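Local atomic coordinates of dTDP-4-amino-4,6-dideoxyglucose formyltransferase (Shewanella sp. FDAARGOS_354, PDB entry 6V2T), a protein that probably transfers a formyl group from a folate cofactor to the sugar amine of dTDP-4-amino-4,6-dideoxyglucose, a modification linked to O-antigen lipopolysaccharide. Residues N32-S37 with R177-E182; I77-E82 with A86-H91; K161-F166 with L172-R177. One frame throughout, in Å; residues are numbered along the deposited sequence.

How the contacts relate
Contacts 1 and 3 are neighbours, their centres 12 Å apart, and both rest on helix 171-194 with Arg177 in common. Contact 1 pairs that helix with the start of helix 33-45, while contact 3 pairs its first turns with the end of edge strand 157-163. Contact 2 belongs to the opposite edge of the seven-stranded sheet, about 25 Å from contact 1 and 34 Å from contact 3, centre to centre. Along the chain, contacts 2 and 3 follow one another inside the loop closed by contact 1. Contacts 1 and 3 both reach the nucleotide sugar, through Asn32 and Tyr175; in contact 2 the Val79 side chain lies about 7 Å from the bound folic acid.

Contact 1 (N32-S37 with R177-E182). With 0FX (dTDP-4-amino-4,6-dideoxyglucose), chain G.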
loop_
_atom_site.group_PDB
_atom_site.type_symbol
_atom_site.label_atom_id
_atom_site.label_comp_id
_atom_site.label_asym_id
_atom_site.label_seq_id
_atom_site.Cartn_x
_atom_site.Cartn_y
_atom_site.Cartn_z
ATOM N N ASN B 32 -24.135 -8.491 0.124
ATOM C CA ASN B 32 -22.762 -9.047 -0.020
ATOM C C ASN B 32 -22.788 -10.186 -1.049
ATOM O O ASN B 32 -23.368 -11.277 -0.767
ATOM C CB ASN B 32 -22.207 -9.507 1.328
ATOM C CG ASN B 32 -20.724 -9.830 1.300
ATOM O OD1 ASN B 32 -20.336 -10.977 1.093
ATOM N ND2 ASN B 32 -19.892 -8.825 1.522
ATOM N N LYS B 33 -22.208 -9.951 -2.228
ATOM C CA LYS B 33 -22.239 -10.946 -3.327
ATOM C C LYS B 33 -21.483 -12.194 -2.882
ATOM O O LYS B 33 -21.986 -13.296 -3.072
ATOM C CB LYS B 33 -21.694 -10.364 -4.637
ATOM C CG LYS B 33 -22.032 -11.183 -5.875
ATOM C CD LYS B 33 -20.939 -11.203 -6.921
ATOM C CE LYS B 33 -20.792 -12.558 -7.576
ATOM N NZ LYS B 33 -19.467 -12.702 -8.219
ATOM N N PRO B 34 -20.266 -12.098 -2.293
ATOM C CA PRO B 34 -19.554 -13.298 -1.841
ATOM C C PRO B 34 -20.409 -14.231 -0.961
ATOM O O PRO B 34 -20.475 -15.396 -1.276
ATOM C CB PRO B 34 -18.336 -12.724 -1.099
ATOM C CG PRO B 34 -18.081 -11.400 -1.798
ATOM C CD PRO B 34 -19.468 -10.874 -2.097
ATOM N N LEU B 35 -21.075 -13.709 0.079
ATOM C CA LEU B 35 -22.007 -14.479 0.958
ATOM C C LEU B 35 -23.183 -15.084 0.168
ATOM O O LEU B 35 -23.416 -16.272 0.320
ATOM C CB LEU B 35 -22.558 -13.579 2.076
ATOM C CG LEU B 35 -21.782 -13.600 3.390
ATOM C CD1 LEU B 35 -22.622 -12.990 4.511
ATOM C CD2 LEU B 35 -21.335 -15.012 3.765
ATOM N N VAL B 36 -23.960 -14.273 -0.546
ATOM C CA VAL B 36 -25.150 -14.734 -1.311
ATOM C C VAL B 36 -24.726 -15.903 -2.201
ATOM O O VAL B 36 -25.309 -17.007 -2.090
ATOM C CB VAL B 36 -25.753 -13.602 -2.162
ATOM C CG1 VAL B 36 -26.809 -14.139 -3.127
ATOM C CG2 VAL B 36 -26.357 -12.510 -1.302
ATOM N N SER B 37 -23.762 -15.648 -3.082
ATOM C CA SER B 37 -23.248 -16.652 -4.040
ATOM C C SER B 37 -22.846 -17.916 -3.259
ATOM O O SER B 37 -23.265 -19.011 -3.650
ATOM C CB SER B 37 -22.125 -16.079 -4.856
ATOM O OG SER B 37 -21.516 -17.095 -5.626
ATOM N N ARG B 177 -10.119 -13.196 6.585
ATOM C CA ARG B 177 -10.044 -14.320 7.542
ATOM C C ARG B 177 -11.429 -14.485 8.194
ATOM O O ARG B 177 -11.900 -15.612 8.329
ATOM C CB ARG B 177 -8.899 -14.040 8.507
ATOM C CG ARG B 177 -8.531 -15.191 9.424
ATOM C CD ARG B 177 -7.373 -14.869 10.347
ATOM N NE ARG B 177 -6.230 -14.363 9.615
ATOM C CZ ARG B 177 -5.597 -13.202 9.803
ATOM N NH1 ARG B 177 -5.941 -12.344 10.746
ATOM N NH2 ARG B 177 -4.612 -12.883 8.993
ATOM N N VAL B 178 -12.112 -13.385 8.492
ATOM C CA VAL B 178 -13.496 -13.403 9.035
ATOM C C VAL B 178 -14.424 -14.026 7.994
ATOM O O VAL B 178 -15.189 -14.950 8.381
ATOM C CB VAL B 178 -13.960 -12.003 9.473
ATOM C CG1 VAL B 178 -15.444 -11.964 9.775
ATOM C CG2 VAL B 178 -13.156 -11.536 10.667
ATOM N N GLN B 179 -14.302 -13.620 6.730
ATOM C CA GLN B 179 -15.173 -14.144 5.640
ATOM C C GLN B 179 -15.007 -15.664 5.566
ATOM O O GLN B 179 -16.041 -16.352 5.401
ATOM C CB GLN B 179 -14.883 -13.529 4.267
ATOM C CG GLN B 179 -15.286 -12.067 4.102
ATOM C CD GLN B 179 -14.970 -11.562 2.703
ATOM O OE1 GLN B 179 -13.806 -11.424 2.285
ATOM N NE2 GLN B 179 -16.015 -11.243 1.966
ATOM N N GLN B 180 -13.784 -16.179 5.729
ATOM C CA GLN B 180 -13.534 -17.652 5.665
ATOM C C GLN B 180 -14.268 -18.352 6.820
ATOM O O GLN B 180 -14.883 -19.408 6.594
ATOM C CB GLN B 180 -12.045 -17.987 5.727
ATOM C CG GLN B 180 -11.771 -19.460 5.441
ATOM C CD GLN B 180 -12.409 -19.942 4.154
ATOM O OE1 GLN B 180 -12.132 -19.422 3.067
ATOM N NE2 GLN B 180 -13.300 -20.918 4.273
ATOM N N THR B 181 -14.171 -17.783 8.017
ATOM C CA THR B 181 -14.832 -18.277 9.244
ATOM C C THR B 181 -16.354 -18.215 9.094
ATOM O O THR B 181 -17.002 -19.144 9.623
ATOM C CB THR B 181 -14.292 -17.535 10.470
ATOM O OG1 THR B 181 -13.089 -18.239 10.759
ATOM C CG2 THR B 181 -15.215 -17.566 11.661
ATOM N N GLU B 182 -16.904 -17.147 8.494
ATOM C CA GLU B 182 -18.342 -17.026 8.201
ATOM C C GLU B 182 -18.740 -18.186 7.288
ATOM O O GLU B 182 -19.803 -18.772 7.507
ATOM C CB GLU B 182 -18.760 -15.741 7.485
ATOM C CG GLU B 182 -18.588 -14.454 8.264
ATOM C CD GLU B 182 -19.187 -13.263 7.524
ATOM O OE1 GLU B 182 -18.849 -13.078 6.311
ATOM O OE2 GLU B 182 -20.042 -12.557 8.127
HETATM O O4P 0FX G . -19.205 -6.351 5.309
HETATM P P2 0FX G . -20.055 -5.837 4.145
HETATM O O3P 0FX G . -20.887 -6.909 3.516
HETATM O O1G 0FX G . -21.024 -4.835 4.869
HETATM C C1G 0FX G . -22.429 -5.016 4.703
HETATM C C2G 0FX G . -22.973 -3.626 4.441
HETATM O O2G 0FX G . -22.440 -3.003 3.257
HETATM C C3G 0FX G . -22.604 -2.779 5.647
HETATM O O3G 0FX G . -23.215 -1.495 5.449
HETATM C C4G 0FX G . -23.039 -3.448 6.966
HETATM N N4A 0FX G . -22.425 -2.734 8.089
HETATM C C5G 0FX G . -22.644 -4.914 7.107
HETATM C C6G 0FX G . -23.322 -5.550 8.338
HETATM O O5G 0FX G . -22.998 -5.596 5.901
HETATM O OPP 0FX G . -19.385 -5.179 2.730
HETATM P P 0FX G . -18.819 -3.731 2.929
HETATM O O1P 0FX G . -19.727 -2.666 3.330
HETATM O O2P 0FX G . -18.288 -3.300 1.589
HETATM O O5 0FX G . -17.502 -3.685 3.797
HETATM C C5 0FX G . -16.540 -4.702 3.711
HETATM C C4 0FX G . -15.230 -4.125 4.264
HETATM O O4 0FX G . -14.688 -3.121 3.405
HETATM C C3 0FX G . -15.378 -3.384 5.604
HETATM O O3 0FX G . -15.429 -4.274 6.711
HETATM C C2 0FX G . -14.183 -2.400 5.634
HETATM C C1 0FX G . -13.997 -2.146 4.112
HETATM N N11 0FX G . -14.533 -0.838 3.762
HETATM C C61 0FX G . -15.753 -0.682 3.203
HETATM C C51 0FX G . -16.190 0.599 2.872
HETATM C C5A 0FX G . -17.570 0.796 2.252
HETATM C C21 0FX G . -13.738 0.214 3.996
HETATM O O21 0FX G . -12.523 0.009 4.562
HETATM N N31 0FX G . -14.132 1.478 3.704
HETATM C C41 0FX G . -15.350 1.687 3.140
HETATM O O41 0FX G . -15.747 2.972 2.901
#
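Asn32 ND2 bonds O3P of the bound dTDP-sugar at 2.9 Å, a bent bond with an N-H...O angle of 131°, while OD1 of the same amide lies 4.4 Å from Gln179 NE2, too long for a hydrogen bond. That OD1 is occupied by the backbone N of Leu35 at 3.0 Å, nearly straight and in the carbonyl plane, which makes Asn32 the N-cap of helix 33-45. With both ends held, the amide is fixed in its rotation. A first torsion of -169° sets CG anti to the backbone N of Asn32, placing the amide between the diphosphate and Leu35 N. From helix 171-194 the extended chain of Gln179 brings NE2 to 4.1 Å from Pro34 CB, a loose van der Waals approach at the more open side of the contact. Deeper in, Glu182 and Leu35 cross at about a right angle, and OE1 of Glu182 lies against the isobutyl group, nearest to Leu35 CD2 at 4.1 Å. The other carboxylate oxygen, OE2, is hydrogen-bonded to His99 NE2, and His99 ND1 in turn bonds the ligand, so Glu182 stands in the second shell and probably helps to orient His99. A capped helix start following the first strand of the sheet, with the cap residue touching the diphosphate, forms part of the nucleotide-sugar pocket, as in a Rossmann-like nucleotide-binding fold.

Contact 2 (I77-E82 with A86-H91)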
loop_
_atom_site.group_PDB
_atom_site.type_symbol
_atom_site.label_atom_id
_atom_site.label_comp_id
_atom_site.label_asym_id
_atom_site.label_seq_id
_atom_site.Cartn_x
_atom_site.Cartn_y
_atom_site.Cartn_z
ATOM N N ILE B 77 -35.630 -5.427 -1.691
ATOM C CA ILE B 77 -36.719 -5.395 -0.672
ATOM C C ILE B 77 -36.414 -4.243 0.280
ATOM O O ILE B 77 -35.215 -3.941 0.449
ATOM C CB ILE B 77 -36.873 -6.742 0.061
ATOM C CG1 ILE B 77 -38.282 -6.913 0.633
ATOM C CG2 ILE B 77 -35.794 -6.925 1.123
ATOM C CD1 ILE B 77 -38.668 -8.357 0.896
ATOM N N ASN B 78 -37.462 -3.637 0.837
ATOM C CA ASN B 78 -37.391 -2.471 1.750
ATOM C C ASN B 78 -38.010 -2.821 3.103
ATOM O O ASN B 78 -39.216 -2.642 3.306
ATOM C CB ASN B 78 -38.085 -1.249 1.155
ATOM C CG ASN B 78 -37.882 -0.017 2.008
ATOM O OD1 ASN B 78 -37.267 -0.071 3.074
ATOM N ND2 ASN B 78 -38.382 1.105 1.529
ATOM N N VAL B 79 -37.162 -3.188 4.043
ATOM C CA VAL B 79 -37.537 -3.664 5.397
ATOM C C VAL B 79 -38.129 -2.511 6.229
ATOM O O VAL B 79 -38.671 -2.791 7.324
ATOM C CB VAL B 79 -36.269 -4.292 6.001
ATOM C CG1 VAL B 79 -36.246 -4.232 7.499
ATOM C CG2 VAL B 79 -36.082 -5.710 5.476
ATOM N N LYS B 80 -38.070 -1.270 5.740
ATOM C CA LYS B 80 -38.748 -0.109 6.380
ATOM C C LYS B 80 -40.078 0.194 5.673
ATOM O O LYS B 80 -40.751 1.124 6.111
ATOM C CB LYS B 80 -37.826 1.111 6.370
ATOM C CG LYS B 80 -36.455 0.866 6.981
ATOM C CD LYS B 80 -35.810 2.112 7.543
ATOM C CE LYS B 80 -34.405 1.859 8.047
ATOM N NZ LYS B 80 -33.560 3.072 7.933
ATOM N N SER B 81 -40.448 -0.555 4.629
ATOM C CA SER B 81 -41.778 -0.458 3.959
ATOM C C SER B 81 -42.825 -1.282 4.729
ATOM O O SER B 81 -42.683 -2.517 4.766
ATOM C CB SER B 81 -41.711 -0.905 2.521
ATOM O OG SER B 81 -43.007 -1.284 2.065
ATOM N N GLU B 82 -43.846 -0.630 5.295
ATOM C CA GLU B 82 -45.043 -1.275 5.910
ATOM C C GLU B 82 -45.490 -2.476 5.065
ATOM O O GLU B 82 -45.748 -3.558 5.639
ATOM C CB GLU B 82 -46.204 -0.282 5.988
ATOM C CG GLU B 82 -47.143 -0.540 7.150
ATOM C CD GLU B 82 -46.720 0.116 8.455
ATOM O OE1 GLU B 82 -46.060 1.179 8.392
ATOM O OE2 GLU B 82 -47.048 -0.435 9.534
ATOM N N ALA B 86 -45.205 -6.562 5.881
ATOM C CA ALA B 86 -46.438 -7.385 5.870
ATOM C C ALA B 86 -46.202 -8.615 4.995
ATOM O O ALA B 86 -46.505 -9.733 5.454
ATOM C CB ALA B 86 -47.623 -6.573 5.397
ATOM N N HIS B 87 -45.640 -8.437 3.796
ATOM C CA HIS B 87 -45.365 -9.568 2.872
ATOM C C HIS B 87 -44.442 -10.564 3.574
ATOM O O HIS B 87 -44.696 -11.780 3.456
ATOM C CB HIS B 87 -44.761 -9.134 1.526
ATOM C CG HIS B 87 -44.563 -10.291 0.601
ATOM N ND1 HIS B 87 -43.356 -10.565 -0.003
ATOM C CD2 HIS B 87 -45.390 -11.298 0.249
ATOM C CE1 HIS B 87 -43.459 -11.666 -0.724
ATOM N NE2 HIS B 87 -44.690 -12.133 -0.580
ATOM N N ILE B 88 -43.396 -10.089 4.262
ATOM C CA ILE B 88 -42.410 -11.031 4.861
ATOM C C ILE B 88 -43.139 -11.829 5.946
ATOM O O ILE B 88 -43.062 -13.100 5.923
ATOM C CB ILE B 88 -41.157 -10.310 5.407
ATOM C CG1 ILE B 88 -40.352 -9.620 4.302
ATOM C CG2 ILE B 88 -40.286 -11.272 6.187
ATOM C CD1 ILE B 88 -39.533 -8.459 4.803
ATOM N N VAL B 89 -43.825 -11.118 6.842
ATOM C CA VAL B 89 -44.567 -11.709 7.989
ATOM C C VAL B 89 -45.616 -12.686 7.455
ATOM O O VAL B 89 -45.791 -13.754 8.060
ATOM C CB VAL B 89 -45.222 -10.633 8.869
ATOM C CG1 VAL B 89 -46.124 -11.287 9.894
ATOM C CG2 VAL B 89 -44.193 -9.733 9.546
ATOM N N GLU B 90 -46.281 -12.313 6.359
ATOM C CA GLU B 90 -47.274 -13.144 5.632
ATOM C C GLU B 90 -46.629 -14.446 5.123
ATOM O O GLU B 90 -47.208 -15.507 5.358
ATOM C CB GLU B 90 -47.877 -12.298 4.502
ATOM C CG GLU B 90 -48.769 -13.065 3.539
ATOM C CD GLU B 90 -49.931 -13.785 4.197
ATOM O OE1 GLU B 90 -50.299 -13.411 5.334
ATOM O OE2 GLU B 90 -50.465 -14.723 3.572
ATOM N N HIS B 91 -45.473 -14.390 4.463
ATOM C CA HIS B 91 -44.996 -15.446 3.537
ATOM C C HIS B 91 -43.857 -16.295 4.119
ATOM O O HIS B 91 -43.695 -17.443 3.673
ATOM C CB HIS B 91 -44.561 -14.793 2.214
ATOM C CG HIS B 91 -44.481 -15.750 1.072
ATOM N ND1 HIS B 91 -45.575 -16.039 0.271
ATOM C CD2 HIS B 91 -43.450 -16.497 0.602
ATOM C CE1 HIS B 91 -45.214 -16.920 -0.648
ATOM N NE2 HIS B 91 -43.913 -17.218 -0.462
#
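Ile77 and Ile88 meet through their terminal methyls, CD1 to CD1 at 4.0 Å, where a beta-alpha-beta crossover of the Rossmann-like sheet leaves edge strand 75-77 and enters helix 82-91. Ile77 CD1 also lies 4.0 Å from CG1 of Ile88, the two chains slanting past each other, and CG1 of Ile77 stands opposite its own backbone N (chi1 -156°), carrying that methyl to the helix. Val79 adds a looser touch, CG2 to Ile88 CD1 at 4.5 Å. Leu27 of strand 24-30, an inner strand of the sheet, and Leu108 of helix 106-109 also pack on Ile88, which is thus held between helix and sheet. One shell further out, a type I turn from Asn78 to Ser81 leads directly into the helix. Ser81 is the N-cap, its OG receiving Asp84 N, and Ala86 N bonds back to Glu82 O at 3.1 Å in the first helical turn. Gln102 braces the turn from outside, NE2 to Asn78 OD1 and OE1 to Val79 N. Asn78 OD1 also closes an Asx turn by accepting Lys80 N at 3.0 Å, the donor standing 47° above the carbonyl plane.

Contact 3 (K161-F166 with L172-R177); sequences KEVPIF and LNVYER. With NA (sodium ion), chain J; 0FX (dTDP-4-amino-4,6-dideoxyglucose), chain G.
Phe166 sets an edge of its ring on the guanidinium face of Arg177, the two planes 68° apart, in the strand-loop-helix connection at the edge of the Rossmann-like formyltransferase sheet. CE2 of Phe166 stands 3.5 Å above the guanidinium plane, over its centre, and NH2 of Arg177 lies near the plane of the ring at its rim; the Phe166 ring also stacks with Trp168. The chain of Arg177 bends at chi3 (-52°), bringing NH1 to the carbonyl O of Pro164 at 2.9 Å, with the donor tilted 34° from the carbonyl plane. NH1 also forms a salt bridge with Asp169, so one nitrogen of the helix holds both the backbone at Pro164 and Asp169 of the loop. At the bend, Arg177 CD rests 3.9 Å from Pro164 CD. Alongside, Ile165 and Val174 cross obliquely, CG2 to CG2 at 4.1 Å, facing helix 130-137; buried Val163 brings CG2 to 4.4 Å from Val174 CG1. On the helix's other side Tyr175 covers the deoxyribose of the dTDP-sugar with its ring face, and its OH donates to O4P at 3.0 Å. Asn173 serves a separate site: its OD1 binds the sodium ion at 2.4 Å, alongside two waters and the carbonyl oxygens of Trp168 and Ala263.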
loop_
_atom_site.group_PDB
_atom_site.type_symbol
_atom_site.label_atom_id
_atom_site.label_comp_id
_atom_site.label_asym_id
_atom_site.label_seq_id
_atom_site.Cartn_x
_atom_site.Cartn_y
_atom_site.Cartn_z
ATOM N N LYS B 161 -17.411 -17.794 16.182
ATOM C CA LYS B 161 -15.993 -18.215 16.164
ATOM C C LYS B 161 -15.089 -17.000 16.034
ATOM O O LYS B 161 -15.303 -16.178 15.140
ATOM C CB LYS B 161 -15.769 -19.240 15.049
ATOM C CG LYS B 161 -14.369 -19.865 15.082
ATOM C CD LYS B 161 -14.195 -21.149 14.280
ATOM C CE LYS B 161 -15.383 -21.518 13.402
ATOM N NZ LYS B 161 -15.106 -22.653 12.490
ATOM N N GLU B 162 -14.140 -16.894 16.950
ATOM C CA GLU B 162 -13.107 -15.852 16.983
ATOM C C GLU B 162 -12.110 -16.165 15.871
ATOM O O GLU B 162 -11.917 -17.344 15.544
ATOM C CB GLU B 162 -12.445 -15.817 18.346
ATOM C CG GLU B 162 -11.285 -14.841 18.411
ATOM C CD GLU B 162 -10.806 -14.485 19.799
ATOM O OE1 GLU B 162 -11.228 -15.162 20.746
ATOM O OE2 GLU B 162 -10.067 -13.484 19.941
ATOM N N VAL B 163 -11.554 -15.131 15.270
ATOM C CA VAL B 163 -10.406 -15.269 14.345
ATOM C C VAL B 163 -9.295 -14.437 14.952
ATOM O O VAL B 163 -9.542 -13.416 15.622
ATOM C CB VAL B 163 -10.744 -14.890 12.886
ATOM C CG1 VAL B 163 -12.046 -15.505 12.426
ATOM C CG2 VAL B 163 -10.761 -13.395 12.680
ATOM N N PRO B 164 -8.041 -14.914 14.797
ATOM C CA PRO B 164 -6.882 -14.202 15.315
ATOM C C PRO B 164 -6.649 -12.937 14.483
ATOM O O PRO B 164 -7.064 -12.891 13.326
ATOM C CB PRO B 164 -5.738 -15.221 15.150
ATOM C CG PRO B 164 -6.162 -16.055 13.958
ATOM C CD PRO B 164 -7.676 -16.128 14.047
ATOM N N ILE B 165 -6.090 -11.927 15.133
ATOM C CA ILE B 165 -5.503 -10.721 14.493
ATOM C C ILE B 165 -3.993 -10.739 14.717
ATOM O O ILE B 165 -3.571 -10.816 15.882
ATOM C CB ILE B 165 -6.118 -9.444 15.056
ATOM C CG1 ILE B 165 -7.635 -9.453 14.878
ATOM C CG2 ILE B 165 -5.482 -8.221 14.389
ATOM C CD1 ILE B 165 -8.289 -8.195 15.343
ATOM N N PHE B 166 -3.229 -10.568 13.644
ATOM C CA PHE B 166 -1.753 -10.476 13.712
ATOM C C PHE B 166 -1.317 -9.012 13.635
ATOM O O PHE B 166 -2.091 -8.163 13.103
ATOM C CB PHE B 166 -1.168 -11.382 12.635
ATOM C CG PHE B 166 -1.697 -12.795 12.664
ATOM C CD1 PHE B 166 -1.422 -13.632 13.736
ATOM C CD2 PHE B 166 -2.469 -13.293 11.633
ATOM C CE1 PHE B 166 -1.894 -14.937 13.769
ATOM C CE2 PHE B 166 -2.952 -14.595 11.670
ATOM C CZ PHE B 166 -2.668 -15.417 12.736
ATOM N N LEU B 172 -8.079 -5.406 5.555
ATOM C CA LEU B 172 -8.431 -6.354 4.465
ATOM C C LEU B 172 -8.011 -7.768 4.901
ATOM O O LEU B 172 -8.789 -8.696 4.725
ATOM C CB LEU B 172 -7.733 -5.919 3.172
ATOM C CG LEU B 172 -7.905 -6.867 1.984
ATOM C CD1 LEU B 172 -9.362 -7.006 1.614
ATOM C CD2 LEU B 172 -7.071 -6.404 0.792
ATOM N N ASN B 173 -6.812 -7.911 5.431
ATOM C CA ASN B 173 -6.300 -9.206 5.928
ATOM C C ASN B 173 -7.296 -9.791 6.950
ATOM O O ASN B 173 -7.688 -10.952 6.792
ATOM C CB ASN B 173 -4.902 -9.087 6.546
ATOM C CG ASN B 173 -3.841 -8.561 5.609
ATOM O OD1 ASN B 173 -2.981 -7.814 6.055
ATOM N ND2 ASN B 173 -3.878 -8.960 4.344
ATOM N N VAL B 174 -7.700 -9.038 7.983
ATOM C CA VAL B 174 -8.615 -9.594 9.015
ATOM C C VAL B 174 -9.974 -9.907 8.368
ATOM O O VAL B 174 -10.550 -10.940 8.684
ATOM C CB VAL B 174 -8.779 -8.664 10.237
ATOM C CG1 VAL B 174 -9.611 -9.364 11.296
ATOM C CG2 VAL B 174 -7.434 -8.249 10.809
ATOM N N TYR B 175 -10.500 -9.010 7.531
ATOM C CA TYR B 175 -11.834 -9.176 6.927
ATOM C C TYR B 175 -11.880 -10.493 6.143
ATOM O O TYR B 175 -12.869 -11.240 6.290
ATOM C CB TYR B 175 -12.160 -8.018 5.997
ATOM C CG TYR B 175 -13.542 -8.090 5.425
ATOM C CD1 TYR B 175 -14.650 -7.840 6.223
ATOM C CD2 TYR B 175 -13.748 -8.390 4.090
ATOM C CE1 TYR B 175 -15.926 -7.859 5.699
ATOM C CE2 TYR B 175 -15.017 -8.385 3.547
ATOM C CZ TYR B 175 -16.109 -8.126 4.355
ATOM O OH TYR B 175 -17.354 -8.141 3.819
ATOM N N GLU B 176 -10.839 -10.779 5.366
ATOM C CA GLU B 176 -10.833 -12.010 4.547
ATOM C C GLU B 176 -10.840 -13.238 5.466
ATOM O O GLU B 176 -11.474 -14.208 5.107
ATOM C CB GLU B 176 -9.644 -12.000 3.581
ATOM C CG GLU B 176 -9.845 -11.044 2.428
ATOM C CD GLU B 176 -8.702 -10.915 1.420
ATOM O OE1 GLU B 176 -7.553 -11.316 1.707
ATOM O OE2 GLU B 176 -8.962 -10.345 0.377
ATOM N N ARG B 177 -10.119 -13.196 6.585
ATOM C CA ARG B 177 -10.044 -14.320 7.542
ATOM C C ARG B 177 -11.429 -14.485 8.194
ATOM O O ARG B 177 -11.900 -15.612 8.329
ATOM C CB ARG B 177 -8.899 -14.040 8.507
ATOM C CG ARG B 177 -8.531 -15.191 9.424
ATOM C CD ARG B 177 -7.373 -14.869 10.347
ATOM N NE ARG B 177 -6.230 -14.363 9.615
ATOM C CZ ARG B 177 -5.597 -13.202 9.803
ATOM N NH1 ARG B 177 -5.941 -12.344 10.746
ATOM N NH2 ARG B 177 -4.612 -12.883 8.993
HETATM NA NA NA J . -0.561 -7.471 6.079
HETATM O O4P 0FX G . -19.205 -6.351 5.309
HETATM P P2 0FX G . -20.055 -5.837 4.145
HETATM O O3P 0FX G . -20.887 -6.909 3.516
HETATM O O1G 0FX G . -21.024 -4.835 4.869
HETATM C C1G 0FX G . -22.429 -5.016 4.703
HETATM C C2G 0FX G . -22.973 -3.626 4.441
HETATM O O2G 0FX G . -22.440 -3.003 3.257
HETATM C C3G 0FX G . -22.604 -2.779 5.647
HETATM O O3G 0FX G . -23.215 -1.495 5.449
HETATM C C4G 0FX G . -23.039 -3.448 6.966
HETATM N N4A 0FX G . -22.425 -2.734 8.089
HETATM C C5G 0FX G . -22.644 -4.914 7.107
HETATM C C6G 0FX G . -23.322 -5.550 8.338
HETATM O O5G 0FX G . -22.998 -5.596 5.901
HETATM O OPP 0FX G . -19.385 -5.179 2.730
HETATM P P 0FX G . -18.819 -3.731 2.929
HETATM O O1P 0FX G . -19.727 -2.666 3.330
HETATM O O2P 0FX G . -18.288 -3.300 1.589
HETATM O O5 0FX G . -17.502 -3.685 3.797
HETATM C C5 0FX G . -16.540 -4.702 3.711
HETATM C C4 0FX G . -15.230 -4.125 4.264
HETATM O O4 0FX G . -14.688 -3.121 3.405
HETATM C C3 0FX G . -15.378 -3.384 5.604
HETATM O O3 0FX G . -15.429 -4.274 6.711
HETATM C C2 0FX G . -14.183 -2.400 5.634
HETATM C C1 0FX G . -13.997 -2.146 4.112
HETATM N N11 0FX G . -14.533 -0.838 3.762
HETATM C C61 0FX G . -15.753 -0.682 3.203
HETATM C C51 0FX G . -16.190 0.599 2.872
HETATM C C5A 0FX G . -17.570 0.796 2.252
HETATM C C21 0FX G . -13.738 0.214 3.996
HETATM O O21 0FX G . -12.523 0.009 4.562
HETATM N N31 0FX G . -14.132 1.478 3.704
HETATM C C41 0FX G . -15.350 1.687 3.140
HETATM O O41 0FX G . -15.747 2.972 2.901
HETATM O O HOH W 1 -0.464 -9.627 5.435
HETATM O O HOH W 2 -0.731 -5.842 4.267
#